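Side-chain contacts in putative sugar kinase PH1459 (Pyrococcus horikoshii, PDB 3EWM), which probably phosphorylates a sugar such as fructose at the expense of ATP, as a member of the PfkB family of carbohydrate kinases: residues A[56-60]-A[61-65]; A[261-265]-A[266-270]. All coordinates share one frame; numbering follows the deposited sequence.

Contact 1 of 2, residues A[56-60]-A[61-65]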
# COMPACT_ATOMS: atom_id res chain seq x y z
N VAL A 56 -1.09 -6.04 -12.47
CA VAL A 56 -1.74 -5.70 -11.19
C VAL A 56 -1.85 -6.97 -10.37
O VAL A 56 -1.56 -8.07 -10.86
CB VAL A 56 -3.15 -5.07 -11.42
CG1 VAL A 56 -3.05 -3.71 -12.10
CG2 VAL A 56 -4.05 -6.00 -12.24
N GLY A 57 -2.27 -6.83 -9.12
CA GLY A 57 -2.51 -7.98 -8.28
C GLY A 57 -3.84 -8.58 -8.66
O GLY A 57 -4.75 -7.89 -9.14
N ASN A 58 -3.97 -9.88 -8.44
CA ASN A 58 -5.28 -10.52 -8.48
C ASN A 58 -6.02 -10.13 -7.20
O ASN A 58 -6.13 -10.90 -6.24
CB ASN A 58 -5.15 -12.04 -8.63
CG ASN A 58 -6.50 -12.74 -8.65
OD1 ASN A 58 -7.54 -12.12 -8.93
ND2 ASN A 58 -6.49 -14.05 -8.35
N ASP A 59 -6.49 -8.90 -7.18
CA ASP A 59 -7.11 -8.33 -5.99
C ASP A 59 -8.11 -7.25 -6.41
O ASP A 59 -8.18 -6.91 -7.59
CB ASP A 59 -6.05 -7.86 -4.99
CG ASP A 59 -5.07 -6.82 -5.55
OD1 ASP A 59 -5.50 -5.85 -6.19
OD2 ASP A 59 -3.85 -6.98 -5.29
N PRO A 60 -8.90 -6.74 -5.45
CA PRO A 60 -9.92 -5.75 -5.77
C PRO A 60 -9.35 -4.50 -6.43
O PRO A 60 -10.03 -3.87 -7.23
CB PRO A 60 -10.49 -5.38 -4.41
CG PRO A 60 -10.29 -6.64 -3.59
CD PRO A 60 -8.92 -7.08 -4.02
N PHE A 61 -8.12 -4.15 -6.06
CA PHE A 61 -7.51 -2.93 -6.58
C PHE A 61 -7.10 -3.14 -8.02
O PHE A 61 -7.24 -2.24 -8.84
CB PHE A 61 -6.33 -2.50 -5.70
CG PHE A 61 -6.76 -1.83 -4.40
CD1 PHE A 61 -8.12 -1.63 -4.11
CD2 PHE A 61 -5.81 -1.39 -3.48
CE1 PHE A 61 -8.53 -1.00 -2.94
CE2 PHE A 61 -6.21 -0.76 -2.31
CZ PHE A 61 -7.56 -0.56 -2.04
N GLY A 62 -6.62 -4.34 -8.33
CA GLY A 62 -6.33 -4.73 -9.71
C GLY A 62 -7.58 -4.69 -10.56
O GLY A 62 -7.57 -4.14 -11.67
N GLU A 63 -8.66 -5.27 -10.04
CA GLU A 63 -9.94 -5.22 -10.76
C GLU A 63 -10.43 -3.80 -10.98
O GLU A 63 -10.87 -3.49 -12.06
CB GLU A 63 -11.01 -5.99 -9.98
CG GLU A 63 -10.77 -7.48 -10.03
CD GLU A 63 -11.40 -8.20 -8.86
OE1 GLU A 63 -12.42 -7.69 -8.32
OE2 GLU A 63 -10.88 -9.27 -8.49
N TYR A 64 -10.33 -2.96 -9.95
CA TYR A 64 -10.69 -1.56 -10.07
C TYR A 64 -9.94 -0.87 -11.20
O TYR A 64 -10.55 -0.19 -12.03
CB TYR A 64 -10.42 -0.84 -8.76
CG TYR A 64 -10.48 0.66 -8.81
CD1 TYR A 64 -11.70 1.33 -8.82
CD2 TYR A 64 -9.30 1.41 -8.80
CE1 TYR A 64 -11.75 2.71 -8.84
CE2 TYR A 64 -9.35 2.79 -8.81
CZ TYR A 64 -10.58 3.42 -8.84
OH TYR A 64 -10.64 4.80 -8.84
N LEU A 65 -8.62 -1.01 -11.21
CA LEU A 65 -7.82 -0.34 -12.23
C LEU A 65 -8.20 -0.77 -13.63
O LEU A 65 -8.34 0.06 -14.52
CB LEU A 65 -6.32 -0.57 -11.99
CG LEU A 65 -5.84 0.10 -10.70
CD1 LEU A 65 -4.40 -0.35 -10.39
CD2 LEU A 65 -5.92 1.61 -10.79
O HOH W 1 -8.78 -10.04 -9.55
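D59 caps the helix that P60 begins: its OD1 accepts the backbone N-H of G62 at 2.8 Å, the donor lying nearly in line with the C-O bond. What brings the carboxylate back over the helix end is a first torsion that sets CG between the backbone N and the carbonyl carbon (chi1 58°). The same OD1 is shared with the hydroxyl of T87, which also bonds to G57 N, so a second-shell threonine steadies the cap; with its carboxylate at the N-terminus of a helix, D59 is probably favoured in its charged form. Two backbone bonds open the helix, E63 N to D59 O at 3.0 Å and Y64 N to P60 O at 2.9 Å.

Apolar contact comes from V56. Its CB and CG2 both rest on G62 CA at 3.6 Å, and its CG1 meets L65 CD1 at 4.0 Å one turn further on. G62 fits here because it is bare: a side chain would run into G57 O and V56 CG2. G57 O also receives a CA-H...O contact from G62 CA, nearly straight at 164°. The buried F61 ring meets F91 of the second subunit edge-to-face.

On the more exposed side the contact is polar. A water lies 2.5 Å from both N58 OD1 and E63 OE2, distances so short that the details of this bridge are doubtful, while the amide nitrogen of N58 is taken by E83. E63 reaches back extended, its CG 3.6 Å from D59 O.

An inverse gamma turn at N58 followed by an aspartate N-cap forms the tight passage from strand 49-57 to helix 60-71, the first connection of a beta-alpha-beta unit completed by strand 79-82.

Contact 2 of 2, residues A[261-265]-A[266-270]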
# COMPACT_ATOMS: atom_id res chain seq x y z
N LYS A 261 1.29 14.74 -40.49
CA LYS A 261 2.08 14.23 -41.63
C LYS A 261 3.52 14.08 -41.23
O LYS A 261 4.09 12.99 -41.27
CB LYS A 261 2.01 15.20 -42.82
CG LYS A 261 0.66 15.31 -43.53
CD LYS A 261 0.82 16.18 -44.80
CE LYS A 261 -0.31 17.21 -44.95
NZ LYS A 261 -1.68 16.60 -44.86
N GLY A 262 4.12 15.20 -40.85
CA GLY A 262 5.50 15.21 -40.44
C GLY A 262 5.55 15.66 -39.00
O GLY A 262 4.51 15.94 -38.39
N LEU A 263 6.75 15.70 -38.46
CA LEU A 263 6.98 16.26 -37.15
C LEU A 263 6.91 17.78 -37.24
O LEU A 263 7.93 18.45 -37.16
CB LEU A 263 8.36 15.85 -36.67
CG LEU A 263 8.60 15.30 -35.28
CD1 LEU A 263 7.39 14.53 -34.73
CD2 LEU A 263 9.76 14.37 -35.42
N ASP A 264 5.70 18.31 -37.43
CA ASP A 264 5.54 19.75 -37.50
C ASP A 264 5.50 20.32 -36.08
O ASP A 264 4.47 20.24 -35.42
CB ASP A 264 4.28 20.11 -38.28
CG ASP A 264 4.13 21.62 -38.48
OD1 ASP A 264 4.26 22.37 -37.48
OD2 ASP A 264 3.86 22.05 -39.62
N LEU A 265 6.60 20.94 -35.64
CA LEU A 265 6.76 21.35 -34.24
C LEU A 265 5.75 22.40 -33.77
O LEU A 265 5.26 22.34 -32.63
CB LEU A 265 8.19 21.81 -33.94
CG LEU A 265 9.30 20.74 -34.08
CD1 LEU A 265 10.63 21.24 -33.54
CD2 LEU A 265 8.93 19.43 -33.42
N LEU A 266 5.45 23.36 -34.64
CA LEU A 266 4.42 24.36 -34.37
C LEU A 266 3.02 23.77 -34.18
O LEU A 266 2.35 24.09 -33.21
CB LEU A 266 4.42 25.44 -35.47
CG LEU A 266 5.64 26.37 -35.42
CD1 LEU A 266 5.53 27.39 -36.53
CD2 LEU A 266 5.73 27.07 -34.05
N LYS A 267 2.60 22.89 -35.09
CA LYS A 267 1.27 22.29 -35.01
C LYS A 267 1.20 21.41 -33.76
O LYS A 267 0.21 21.41 -33.04
CB LYS A 267 0.98 21.44 -36.26
CG LYS A 267 0.71 22.27 -37.51
CD LYS A 267 0.57 21.35 -38.72
CE LYS A 267 0.60 22.15 -40.03
NZ LYS A 267 -0.62 22.97 -40.18
N LEU A 268 2.28 20.67 -33.54
CA LEU A 268 2.38 19.78 -32.40
C LEU A 268 2.40 20.60 -31.10
O LEU A 268 1.64 20.31 -30.18
CB LEU A 268 3.65 18.96 -32.56
CG LEU A 268 3.97 17.90 -31.53
CD1 LEU A 268 2.84 16.91 -31.40
CD2 LEU A 268 5.28 17.24 -32.01
N GLY A 269 3.23 21.64 -31.05
CA GLY A 269 3.29 22.54 -29.89
C GLY A 269 1.97 23.19 -29.52
O GLY A 269 1.56 23.17 -28.35
N LYS A 270 1.29 23.76 -30.51
CA LYS A 270 -0.02 24.38 -30.29
C LYS A 270 -1.07 23.36 -29.82
O LYS A 270 -1.88 23.66 -28.96
CB LYS A 270 -0.50 25.14 -31.53
CG LYS A 270 0.44 26.26 -32.03
CD LYS A 270 0.71 27.34 -30.98
CE LYS A 270 2.09 27.23 -30.33
NZ LYS A 270 2.39 28.45 -29.51
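L263 reaches the helix with one methyl, CD1 lying 4.4 Å from CD2 of L268. L263 is the centre of an inverse gamma turn, and the chain then passes directly into the helix through D264.

D264 carries most of the contact. Its carboxylate reaches forward because a chi1 of -175° places CG opposite the residue's own nitrogen, and OD1 accepts the backbone N-H of K267 at 3.0 Å. The bond is almost straight at the hydrogen (171°), yet the donor stands above the carboxylate plane, 44° out of it. The aliphatic part of K267 slants across the same carboxylate: CE comes within 3.3 Å of OD2, whereas the ammonium turns away at a bent last torsion and forms its salt bridge with E302. NZ remains 4.6 Å from OD2, near enough for the positive charge probably to favour a charged aspartate. The backbone O of D264 takes L268 N at 2.9 Å, and CB of L268 sits 3.2 Å from that oxygen. A leucine in place of D264 would probably leave the N-H of K267 without its cap and the helix start less firmly fixed.

L265 begins the helix; its O accepts G269 N at 2.7 Å. Its CB leaves the backbone away from the following turn, though CD2 still comes to 4.5 Å from CD2 of L268.

Neighbouring elements pack against the leucines: L268 lies against L253 and I257 of helix 245-259 and L223 of strand 220-225, while L265 and L266 rest on V230 of strand 228-233. The start of helix 265-279 thus packs on both helix 245-259 and the antiparallel strands bordering the large sheet.

How the contacts relate
Both contacts are aspartate-capped helix starts preceded by an inverse gamma turn, yet they serve distant parts of the chain. Their centres lie 38 Å apart, with nearest atoms about 26 Å apart, on opposite sides of the chain's centre. Contact 1 comes first and contact 2 follows some 200 residues later, both within the PfkB-type kinase sequence. The large mixed sheet spans the distance: contact 1 includes the end of strand 49-57, next to one outermost strand, and contact 2 packs on strands 220-225 and 228-233 at the other border. Contact 1 also faces the second subunit, whereas G269 of contact 2 lies about 10 Å from G220, a residue seen to bind ATP.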